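Local coordinates for protein TetR family Transcriptional regulator (Streptococcus agalactiae 2603V/R, PDB 3KKC) that probably binds DNA through an N-terminal helix-turn-helix domain and, as a TetR-family protein, probably regulates transcription, at residues H52-S55 and K56-L60; A42-G45 and R46-Y50; S31-V35 and Q36-G40; S115-E118 and H119-P123. All coordinates share one frame; numbering follows the deposited sequence.

Contact 1. Residues H52-S55 and K56-L60; sequences HYES and KEVLL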
loop_
_atom_site.group_PDB
_atom_site.type_symbol
_atom_site.label_atom_id
_atom_site.label_comp_id
_atom_site.label_asym_id
_atom_site.label_seq_id
_atom_site.Cartn_x
_atom_site.Cartn_y
_atom_site.Cartn_z
ATOM N N HIS A 52 -8.463 -7.316 -32.778
ATOM C CA HIS A 52 -9.313 -7.709 -31.656
ATOM C C HIS A 52 -9.170 -6.774 -30.461
ATOM O O HIS A 52 -10.114 -6.603 -29.683
ATOM C CB HIS A 52 -8.981 -9.126 -31.206
ATOM C CG HIS A 52 -9.477 -10.184 -32.134
ATOM N ND1 HIS A 52 -8.644 -11.115 -32.714
ATOM C CD2 HIS A 52 -10.723 -10.455 -32.590
ATOM C CE1 HIS A 52 -9.357 -11.920 -33.482
ATOM N NE2 HIS A 52 -10.620 -11.541 -33.422
ATOM N N TYR A 53 -7.985 -6.183 -30.319
ATOM C CA TYR A 53 -7.645 -5.379 -29.154
ATOM C C TYR A 53 -6.932 -4.112 -29.552
ATOM O O TYR A 53 -5.783 -4.157 -29.984
ATOM C CB TYR A 53 -6.747 -6.178 -28.215
ATOM C CG TYR A 53 -7.412 -7.435 -27.711
ATOM C CD1 TYR A 53 -8.574 -7.365 -26.944
ATOM C CD2 TYR A 53 -6.892 -8.690 -28.012
ATOM C CE1 TYR A 53 -9.189 -8.501 -26.499
ATOM C CE2 TYR A 53 -7.500 -9.833 -27.565
ATOM C CZ TYR A 53 -8.645 -9.731 -26.812
ATOM O OH TYR A 53 -9.254 -10.868 -26.364
ATOM N N GLU A 54 -7.615 -2.983 -29.398
ATOM C CA GLU A 54 -7.038 -1.672 -29.675
ATOM C C GLU A 54 -5.613 -1.510 -29.129
ATOM O O GLU A 54 -4.802 -0.793 -29.709
ATOM C CB GLU A 54 -7.943 -0.582 -29.100
ATOM C CG GLU A 54 -7.380 0.835 -29.199
ATOM C CD GLU A 54 -7.878 1.741 -28.070
ATOM O OE1 GLU A 54 -8.380 1.207 -27.048
ATOM O OE2 GLU A 54 -7.758 2.987 -28.205
ATOM N N SER A 55 -5.317 -2.172 -28.013
ATOM C CA SER A 55 -4.021 -2.052 -27.357
ATOM C C SER A 55 -3.966 -2.967 -26.154
ATOM O O SER A 55 -4.967 -3.578 -25.791
ATOM C CB SER A 55 -3.832 -0.637 -26.851
ATOM O OG SER A 55 -4.764 -0.384 -25.822
ATOM N N LYS A 56 -2.808 -3.039 -25.506
ATOM C CA LYS A 56 -2.702 -3.875 -24.320
ATOM C C LYS A 56 -3.706 -3.417 -23.270
ATOM O O LYS A 56 -4.157 -4.210 -22.455
ATOM C CB LYS A 56 -1.291 -3.842 -23.734
ATOM C CG LYS A 56 -0.965 -2.541 -23.039
ATOM C CD LYS A 56 0.420 -2.570 -22.423
ATOM C CE LYS A 56 0.802 -3.975 -21.990
ATOM N NZ LYS A 56 1.887 -3.896 -20.970
ATOM N N GLU A 57 -4.070 -2.138 -23.294
ATOM C CA GLU A 57 -4.845 -1.584 -22.183
ATOM C C GLU A 57 -6.245 -2.170 -22.101
ATOM O O GLU A 57 -6.798 -2.328 -21.004
ATOM C CB GLU A 57 -4.885 -0.054 -22.213
ATOM C CG GLU A 57 -4.518 0.574 -20.874
ATOM C CD GLU A 57 -3.336 1.545 -20.965
ATOM O OE1 GLU A 57 -3.262 2.315 -21.955
ATOM O OE2 GLU A 57 -2.486 1.547 -20.040
ATOM N N VAL A 58 -6.817 -2.514 -23.246
ATOM C CA VAL A 58 -8.150 -3.103 -23.218
ATOM C C VAL A 58 -8.188 -4.592 -22.833
ATOM O O VAL A 58 -9.262 -5.129 -22.607
ATOM C CB VAL A 58 -8.957 -2.828 -24.504
ATOM C CG1 VAL A 58 -8.979 -1.323 -24.779
ATOM C CG2 VAL A 58 -8.381 -3.594 -25.672
ATOM N N LEU A 59 -7.029 -5.245 -22.739
ATOM C CA LEU A 59 -6.979 -6.611 -22.211
ATOM C C LEU A 59 -7.100 -6.560 -20.709
ATOM O O LEU A 59 -7.812 -7.359 -20.103
ATOM C CB LEU A 59 -5.670 -7.325 -22.544
ATOM C CG LEU A 59 -5.417 -7.765 -23.976
ATOM C CD1 LEU A 59 -4.811 -6.602 -24.713
ATOM C CD2 LEU A 59 -4.480 -8.957 -23.989
ATOM N N LEU A 60 -6.374 -5.633 -20.103
ATOM C CA LEU A 60 -6.442 -5.463 -18.669
ATOM C C LEU A 60 -7.877 -5.134 -18.287
ATOM O O LEU A 60 -8.447 -5.725 -17.357
ATOM C CB LEU A 60 -5.521 -4.344 -18.225
ATOM C CG LEU A 60 -5.412 -4.411 -16.724
ATOM C CD1 LEU A 60 -4.933 -5.790 -16.369
ATOM C CD2 LEU A 60 -4.456 -3.368 -16.230
#

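Contact 2. Residues A42-G45 and R46-Y50; sequences ANVG and RSTFY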
loop_
_atom_site.group_PDB
_atom_site.type_symbol
_atom_site.label_atom_id
_atom_site.label_comp_id
_atom_site.label_asym_id
_atom_site.label_seq_id
_atom_site.Cartn_x
_atom_site.Cartn_y
_atom_site.Cartn_z
ATOM N N ALA A 42 0.637 -16.524 -28.007
ATOM C CA ALA A 42 -0.596 -16.709 -28.776
ATOM C C ALA A 42 -0.348 -17.320 -30.164
ATOM O O ALA A 42 -1.220 -18.001 -30.726
ATOM C CB ALA A 42 -1.358 -15.390 -28.894
ATOM N N ASN A 43 0.843 -17.067 -30.710
ATOM C CA ASN A 43 1.202 -17.589 -32.014
ATOM C C ASN A 43 0.391 -16.916 -33.093
ATOM O O ASN A 43 0.310 -17.402 -34.222
ATOM C CB ASN A 43 0.976 -19.092 -32.066
ATOM C CG ASN A 43 1.939 -19.845 -31.192
ATOM O OD1 ASN A 43 3.152 -19.614 -31.253
ATOM N ND2 ASN A 43 1.412 -20.759 -30.368
ATOM N N VAL A 44 -0.216 -15.792 -32.737
ATOM C CA VAL A 44 -0.944 -14.996 -33.707
ATOM C C VAL A 44 -0.189 -13.691 -33.937
ATOM O O VAL A 44 0.277 -13.063 -32.992
ATOM C CB VAL A 44 -2.390 -14.724 -33.253
ATOM C CG1 VAL A 44 -2.405 -13.776 -32.067
ATOM C CG2 VAL A 44 -3.214 -14.173 -34.408
ATOM N N GLY A 45 -0.064 -13.296 -35.199
ATOM C CA GLY A 45 0.760 -12.160 -35.565
ATOM C C GLY A 45 0.255 -10.803 -35.116
ATOM O O GLY A 45 -0.889 -10.658 -34.689
ATOM N N ARG A 46 1.129 -9.807 -35.241
ATOM C CA ARG A 46 0.871 -8.421 -34.844
ATOM C C ARG A 46 -0.398 -7.817 -35.460
ATOM O O ARG A 46 -1.129 -7.077 -34.795
ATOM C CB ARG A 46 2.093 -7.554 -35.194
ATOM C CG ARG A 46 1.953 -6.095 -34.853
ATOM C CD ARG A 46 2.979 -5.668 -33.821
ATOM N NE ARG A 46 2.768 -4.284 -33.411
ATOM C CZ ARG A 46 3.742 -3.393 -33.247
ATOM N NH1 ARG A 46 5.006 -3.744 -33.454
ATOM N NH2 ARG A 46 3.454 -2.149 -32.876
ATOM N N SER A 47 -0.655 -8.135 -36.727
ATOM C CA SER A 47 -1.774 -7.544 -37.466
ATOM C C SER A 47 -3.140 -7.982 -36.934
ATOM O O SER A 47 -4.052 -7.168 -36.791
ATOM C CB SER A 47 -1.661 -7.865 -38.961
ATOM O OG SER A 47 -1.810 -9.255 -39.200
ATOM N N THR A 48 -3.275 -9.270 -36.648
ATOM C CA THR A 48 -4.546 -9.810 -36.184
ATOM C C THR A 48 -4.861 -9.442 -34.716
ATOM O O THR A 48 -5.994 -9.080 -34.389
ATOM C CB THR A 48 -4.626 -11.331 -36.434
ATOM O OG1 THR A 48 -3.300 -11.857 -36.573
ATOM C CG2 THR A 48 -5.408 -11.618 -37.713
ATOM N N PHE A 49 -3.863 -9.527 -33.839
ATOM C CA PHE A 49 -4.018 -9.024 -32.475
ATOM C C PHE A 49 -4.743 -7.693 -32.515
ATOM O O PHE A 49 -5.803 -7.544 -31.917
ATOM C CB PHE A 49 -2.659 -8.848 -31.775
ATOM C CG PHE A 49 -2.724 -8.019 -30.515
ATOM C CD1 PHE A 49 -3.345 -8.505 -29.369
ATOM C CD2 PHE A 49 -2.170 -6.751 -30.474
ATOM C CE1 PHE A 49 -3.414 -7.733 -28.201
ATOM C CE2 PHE A 49 -2.231 -5.975 -29.315
ATOM C CZ PHE A 49 -2.856 -6.468 -28.184
ATOM N N TYR A 50 -4.174 -6.733 -33.239
ATOM C CA TYR A 50 -4.741 -5.384 -33.307
ATOM C C TYR A 50 -6.133 -5.335 -33.949
ATOM O O TYR A 50 -6.774 -4.286 -33.957
ATOM C CB TYR A 50 -3.787 -4.408 -34.014
ATOM C CG TYR A 50 -2.626 -3.936 -33.158
ATOM C CD1 TYR A 50 -2.837 -3.163 -32.022
ATOM C CD2 TYR A 50 -1.318 -4.245 -33.498
ATOM C CE1 TYR A 50 -1.775 -2.726 -31.242
ATOM C CE2 TYR A 50 -0.248 -3.808 -32.726
ATOM C CZ TYR A 50 -0.481 -3.052 -31.600
ATOM O OH TYR A 50 0.583 -2.620 -30.835
#

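Contact 3. Residues S31-V35 and Q36-G40; sequences SKITV and QDVIG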
loop_
_atom_site.group_PDB
_atom_site.type_symbol
_atom_site.label_atom_id
_atom_site.label_comp_id
_atom_site.label_asym_id
_atom_site.label_seq_id
_atom_site.Cartn_x
_atom_site.Cartn_y
_atom_site.Cartn_z
ATOM N N SER A 31 2.618 -3.569 -16.252
ATOM C CA SER A 31 3.505 -2.525 -16.761
ATOM C C SER A 31 4.737 -3.107 -17.465
ATOM O O SER A 31 5.275 -2.504 -18.383
ATOM C CB SER A 31 3.893 -1.505 -15.652
ATOM O OG SER A 31 4.508 -2.085 -14.499
ATOM N N LYS A 32 5.150 -4.300 -17.053
ATOM C CA LYS A 32 6.358 -4.930 -17.583
ATOM C C LYS A 32 6.174 -5.808 -18.854
ATOM O O LYS A 32 7.133 -5.995 -19.596
ATOM C CB LYS A 32 7.090 -5.685 -16.454
ATOM C CG LYS A 32 8.420 -6.348 -16.826
ATOM C CD LYS A 32 8.254 -7.861 -17.065
ATOM C CE LYS A 32 9.598 -8.551 -17.312
ATOM N NZ LYS A 32 9.463 -9.871 -18.023
ATOM N N ILE A 33 4.977 -6.330 -19.136
ATOM C CA ILE A 33 4.818 -7.108 -20.389
ATOM C C ILE A 33 4.574 -6.237 -21.627
ATOM O O ILE A 33 4.025 -5.146 -21.529
ATOM C CB ILE A 33 3.680 -8.174 -20.350
ATOM C CG1 ILE A 33 2.374 -7.584 -20.882
ATOM C CG2 ILE A 33 3.529 -8.816 -18.970
ATOM C CD1 ILE A 33 1.199 -8.475 -20.663
ATOM N N THR A 34 4.960 -6.749 -22.792
ATOM C CA THR A 34 4.808 -6.027 -24.058
ATOM C C THR A 34 4.078 -6.872 -25.102
ATOM O O THR A 34 4.233 -8.085 -25.127
ATOM C CB THR A 34 6.181 -5.650 -24.653
ATOM O OG1 THR A 34 7.027 -6.811 -24.671
ATOM C CG2 THR A 34 6.846 -4.544 -23.838
ATOM N N VAL A 35 3.309 -6.223 -25.976
ATOM C CA VAL A 35 2.513 -6.924 -26.992
ATOM C C VAL A 35 3.249 -8.064 -27.716
ATOM O O VAL A 35 2.632 -9.056 -28.105
ATOM C CB VAL A 35 1.917 -5.949 -28.038
ATOM C CG1 VAL A 35 1.352 -6.722 -29.216
ATOM C CG2 VAL A 35 0.834 -5.094 -27.406
ATOM N N GLN A 36 4.560 -7.930 -27.886
ATOM C CA GLN A 36 5.334 -8.986 -28.527
ATOM C C GLN A 36 5.430 -10.223 -27.646
ATOM O O GLN A 36 5.501 -11.348 -28.155
ATOM C CB GLN A 36 6.728 -8.502 -28.934
ATOM C CG GLN A 36 6.720 -7.376 -29.969
ATOM C CD GLN A 36 5.967 -7.742 -31.237
ATOM O OE1 GLN A 36 5.598 -6.866 -32.025
ATOM N NE2 GLN A 36 5.734 -9.043 -31.439
ATOM N N ASP A 37 5.440 -10.017 -26.333
ATOM C CA ASP A 37 5.362 -11.137 -25.402
ATOM C C ASP A 37 4.066 -11.892 -25.673
ATOM O O ASP A 37 4.062 -13.114 -25.819
ATOM C CB ASP A 37 5.373 -10.670 -23.941
ATOM C CG ASP A 37 6.556 -9.777 -23.613
ATOM O OD1 ASP A 37 7.293 -9.399 -24.546
ATOM O OD2 ASP A 37 6.733 -9.443 -22.416
ATOM N N VAL A 38 2.976 -11.134 -25.757
ATOM C CA VAL A 38 1.644 -11.691 -25.882
ATOM C C VAL A 38 1.485 -12.538 -27.133
ATOM O O VAL A 38 0.810 -13.565 -27.109
ATOM C CB VAL A 38 0.582 -10.597 -25.858
ATOM C CG1 VAL A 38 -0.785 -11.202 -26.122
ATOM C CG2 VAL A 38 0.596 -9.912 -24.509
ATOM N N ILE A 39 2.114 -12.112 -28.224
ATOM C CA ILE A 39 2.103 -12.886 -29.467
ATOM C C ILE A 39 2.934 -14.161 -29.348
ATOM O O ILE A 39 2.466 -15.244 -29.692
ATOM C CB ILE A 39 2.661 -12.052 -30.618
ATOM C CG1 ILE A 39 1.828 -10.779 -30.794
ATOM C CG2 ILE A 39 2.771 -12.893 -31.912
ATOM C CD1 ILE A 39 2.648 -9.590 -31.262
ATOM N N GLY A 40 4.166 -14.010 -28.864
ATOM C CA GLY A 40 5.108 -15.105 -28.704
ATOM C C GLY A 40 4.508 -16.335 -28.058
ATOM O O GLY A 40 5.033 -17.446 -28.198
#

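Contact 4. Residues S115-E118 and H119-P123; sequences SELE and HDVYP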
loop_
_atom_site.group_PDB
_atom_site.type_symbol
_atom_site.label_atom_id
_atom_site.label_comp_id
_atom_site.label_asym_id
_atom_site.label_seq_id
_atom_site.Cartn_x
_atom_site.Cartn_y
_atom_site.Cartn_z
ATOM N N SER A 115 -12.809 -0.598 -5.699
ATOM C CA SER A 115 -14.119 -0.036 -5.984
ATOM C C SER A 115 -15.230 -1.080 -5.977
ATOM O O SER A 115 -16.377 -0.771 -5.665
ATOM C CB SER A 115 -14.107 0.720 -7.310
ATOM O OG SER A 115 -15.427 1.003 -7.738
ATOM N N GLU A 116 -14.903 -2.317 -6.323
ATOM C CA GLU A 116 -15.902 -3.382 -6.269
ATOM C C GLU A 116 -16.213 -3.740 -4.815
ATOM O O GLU A 116 -17.380 -3.844 -4.428
ATOM C CB GLU A 116 -15.454 -4.608 -7.072
ATOM C CG GLU A 116 -15.294 -4.329 -8.567
ATOM C CD GLU A 116 -16.625 -4.091 -9.279
ATOM O OE1 GLU A 116 -17.608 -4.814 -8.969
ATOM O OE2 GLU A 116 -16.678 -3.193 -10.158
ATOM N N LEU A 117 -15.160 -3.911 -4.018
ATOM C CA LEU A 117 -15.280 -4.030 -2.569
ATOM C C LEU A 117 -16.195 -2.965 -1.971
ATOM O O LEU A 117 -17.023 -3.270 -1.136
ATOM C CB LEU A 117 -13.904 -3.977 -1.915
ATOM C CG LEU A 117 -12.975 -5.159 -2.225
ATOM C CD1 LEU A 117 -11.554 -4.891 -1.714
ATOM C CD2 LEU A 117 -13.532 -6.441 -1.624
ATOM N N GLU A 118 -16.083 -1.728 -2.426
ATOM C CA GLU A 118 -16.946 -0.666 -1.921
ATOM C C GLU A 118 -18.415 -0.883 -2.232
ATOM O O GLU A 118 -19.283 -0.408 -1.507
ATOM C CB GLU A 118 -16.556 0.700 -2.496
ATOM C CG GLU A 118 -15.405 1.382 -1.828
ATOM C CD GLU A 118 -15.311 2.856 -2.217
ATOM O OE1 GLU A 118 -16.377 3.489 -2.417
ATOM O OE2 GLU A 118 -14.173 3.381 -2.318
ATOM N N HIS A 119 -18.708 -1.558 -3.330
ATOM C CA HIS A 119 -20.085 -1.656 -3.799
ATOM C C HIS A 119 -20.744 -2.954 -3.342
ATOM O O HIS A 119 -21.954 -3.005 -3.081
ATOM C CB HIS A 119 -20.106 -1.559 -5.322
ATOM C CG HIS A 119 -21.478 -1.591 -5.920
ATOM N ND1 HIS A 119 -22.314 -0.494 -5.926
ATOM C CD2 HIS A 119 -22.149 -2.579 -6.561
ATOM C CE1 HIS A 119 -23.444 -0.805 -6.536
ATOM N NE2 HIS A 119 -23.370 -2.066 -6.929
ATOM N N ASP A 120 -19.955 -4.011 -3.227
ATOM C CA ASP A 120 -20.551 -5.324 -3.026
ATOM C C ASP A 120 -20.087 -6.008 -1.754
ATOM O O ASP A 120 -20.731 -6.934 -1.277
ATOM C CB ASP A 120 -20.325 -6.205 -4.265
ATOM C CG ASP A 120 -21.126 -5.719 -5.495
ATOM O OD1 ASP A 120 -22.320 -5.356 -5.357
ATOM O OD2 ASP A 120 -20.561 -5.703 -6.610
ATOM N N VAL A 121 -18.990 -5.543 -1.174
ATOM C CA VAL A 121 -18.539 -6.113 0.087
ATOM C C VAL A 121 -18.752 -5.193 1.308
ATOM O O VAL A 121 -19.194 -5.638 2.375
ATOM C CB VAL A 121 -17.090 -6.569 -0.015
ATOM C CG1 VAL A 121 -16.473 -6.813 1.382
ATOM C CG2 VAL A 121 -17.023 -7.822 -0.902
ATOM N N TYR A 122 -18.458 -3.912 1.152
ATOM C CA TYR A 122 -18.521 -3.008 2.288
ATOM C C TYR A 122 -19.910 -2.856 2.917
ATOM O O TYR A 122 -20.051 -2.987 4.131
ATOM C CB TYR A 122 -17.981 -1.631 1.935
ATOM C CG TYR A 122 -18.167 -0.684 3.072
ATOM C CD1 TYR A 122 -17.467 -0.861 4.259
ATOM C CD2 TYR A 122 -19.065 0.368 2.981
ATOM C CE1 TYR A 122 -17.647 -0.008 5.327
ATOM C CE2 TYR A 122 -19.245 1.239 4.040
ATOM C CZ TYR A 122 -18.535 1.044 5.212
ATOM O OH TYR A 122 -18.714 1.906 6.270
ATOM N N PRO A 123 -20.931 -2.547 2.100
ATOM C CA PRO A 123 -22.258 -2.314 2.679
ATOM C C PRO A 123 -22.743 -3.457 3.568
ATOM O O PRO A 123 -23.251 -3.198 4.654
ATOM C CB PRO A 123 -23.148 -2.139 1.444
ATOM C CG PRO A 123 -22.228 -1.569 0.417
ATOM C CD PRO A 123 -20.920 -2.293 0.647
#

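Contact 1. Residues H52-S55 and K56-L60
Tyr-53 lays one face of its ring against Leu-59, whose CG stands 4.3 Å from the ring centroid and nearly over the middle, a CH-pi contact with the two side chains crossing at about a right angle. Val-58 comes from another direction: its CG2 lies at the ring edge and also packs 4.0 Å from Tyr-53 CB. CB of His-52 lies over the other face, toward its rim. Ser-55 precedes the turn that leads into helix 57-71. Its OG, turned between the backbone N and the carbonyl carbon (chi1 66°), accepts from Glu-57 N over 3.2 Å as a capping bond, while Ser-55 O takes a weak bond from Val-58 N at 3.3 Å. Beyond the segments, Tyr-53 also rests on Lys-14 and Ile-17 of helix 4-24 and Leu-59 on Phe-21, while Lys-56 NZ bonds to the carbonyl oxygens of Tyr-30 and Ile-33. The joint therefore links the end of the predicted DNA-binding motif to helix 57-71 by two means: a serine cap that occupies a backbone N-H near the helix start, and apolar packing in which Leu-59 and Val-58 hold the tyrosine ring at one face and one edge.

Contact 2. Residues A42-G45 and R46-Y50
Val-44 and Gly-45 carry the chain from helix 35-42 into helix 46-49, the turn of the predicted helix-turn-helix motif. Asn-43 breaks the first helix with a positive phi of 69°, Val-44 is extended, and Gly-45 stands at the N-cap of the second helix. The carbonyl of Gly-45 begins the new helical hydrogen-bonding pattern: Phe-49 N donates to Gly-45 O at 3.3 Å, with an almost straight N-H...O angle of 173°. The same oxygen receives a second, weak bond from the hydroxyl of Thr-48, OG1 lying 3.3 Å from Gly-45 O, so a side chain and a main-chain N-H of successive residues converge on one acceptor.

Among the side chains, Val-44 points its CB toward the helix and meets Thr-48 obliquely. Its CG2 branch, placed opposite the backbone N, is the one that reaches the threonine. Phe-49 turns its ring away from the turn, touching Ile-17 of helix 4-24 and Val-35 of helix 35-42, and Val-44 too rests on Ile-17; the second helix is thereby seated on the rest of the domain. In TetR relatives the second helix of this motif is the one that reads DNA, and helix 46-49 probably has that role here. Within the turn itself, Thr-48 CB lies 3.8 Å from the methyl CG2 of Val-44.

Contact 3. Residues S31-V35 and Q36-G40
Thr-34 OG1 donates to Asp-37 OD1 over 2.6 Å, the shortest side-chain bond between the two segments. The hydroxyl meets the carboxylate from above its plane, 59° out of it. The other carboxylate oxygen, OD2, takes a weak but fairly straight bond from Thr-34 N at 3.2 Å. Asp-37 is thus tied to both the side chain and the main chain of the residue at the N-cap, and its CG, anti to its own carbonyl carbon (chi1 -54°), is swung back toward the start of the helix to make this possible. The negative group lies at the N-terminal end of helix 35-42, where the helix dipole would probably stabilise it. The Thr-34 carbonyl oxygen receives weak bonds from Asp-37 N and Val-38 N; the next helical bond, from Ile-39 N to Val-35 O, is firmer at 3.1 Å.

Apolar contacts flank this polar knot. Ile-33 CD1 packs 4.1 Å from Val-38 CG2, and Val-35 CG1 lies 3.8 Å from Ile-39 CD1, both pairs meeting at a slant. Helix 35-42 is the first helix of the predicted helix-turn-helix motif. Toward helix 4-24, Ile-33 of the preceding loop touches Phe-21, while Asp-37 and Val-38 of the helix touch Leu-24 and Ile-17; Gln-36 leans instead on Arg-46 of helix 46-49, which places the start of helix 35-42 between the long first helix and the second helix of the motif.

Contact 4. Residues S115-E118 and H119-P123
Glu-116 O and Leu-117 O each accept two main-chain hydrogen bonds where helix 107-129, in the C-terminal region of this TetR-type regulator, widens into a pi-type turn at 119-121. Asp-120 N reaches Glu-116 O at 2.8 Å, approaching almost in line with the carbonyl, while His-119 N comes to the same oxygen from above the carbonyl plane, 61° out of it. Leu-117 O is 2.8 Å from Tyr-122 N, five residues on, and 3.0 Å from Val-121 N; the bond to Tyr-122 marks the wider turn. A kink follows at Pro-123, whose ring nitrogen has no hydrogen to give.

The apolar contact is between Leu-117 and Val-121, lying side by side and pointing the same way, CD2 to CG2 at 3.8 Å. Leu-117 also packs on Phe-148 and Ile-149 of helix 137-157, and Val-121 on Tyr-83 of helix 80-93, so this side of the widened turn packs on both helices.

Charges form the third group. Glu-116 and Asp-120 run alongside each other with their carboxylate planes 49° apart, and Glu-116 OE1 and Asp-120 OD2 are 3.9 Å from one another, which might raise the proton affinity of one of them, though Glu-116 also has a long, weak ion pair with Arg-112. Glu-118 turns elsewhere, to a salt bridge with Lys-141. At the kink, CD of Pro-123 rests 3.3 Å from Glu-118 O.

Overall arrangement
Along the chain the order is contact 3, contact 2, contact 1 and then contact 4. The first three lie in the N-terminal TetR-type domain, with centres 11 to 12 Å apart, and each touches the other two; contacts 1 and 2 meet where Leu-59 packs on Phe-49. Together they cover the start, turn and exit of the predicted helix-turn-helix motif. Contact 4 stands apart in helix 107-129 of the C-terminal region, about 26 Å from contact 1 between centres and 37 Å from contact 2. Helix 57-71, begun at contact 1, leads from the probable DNA-binding part toward the nickel site, to which it gives His-70.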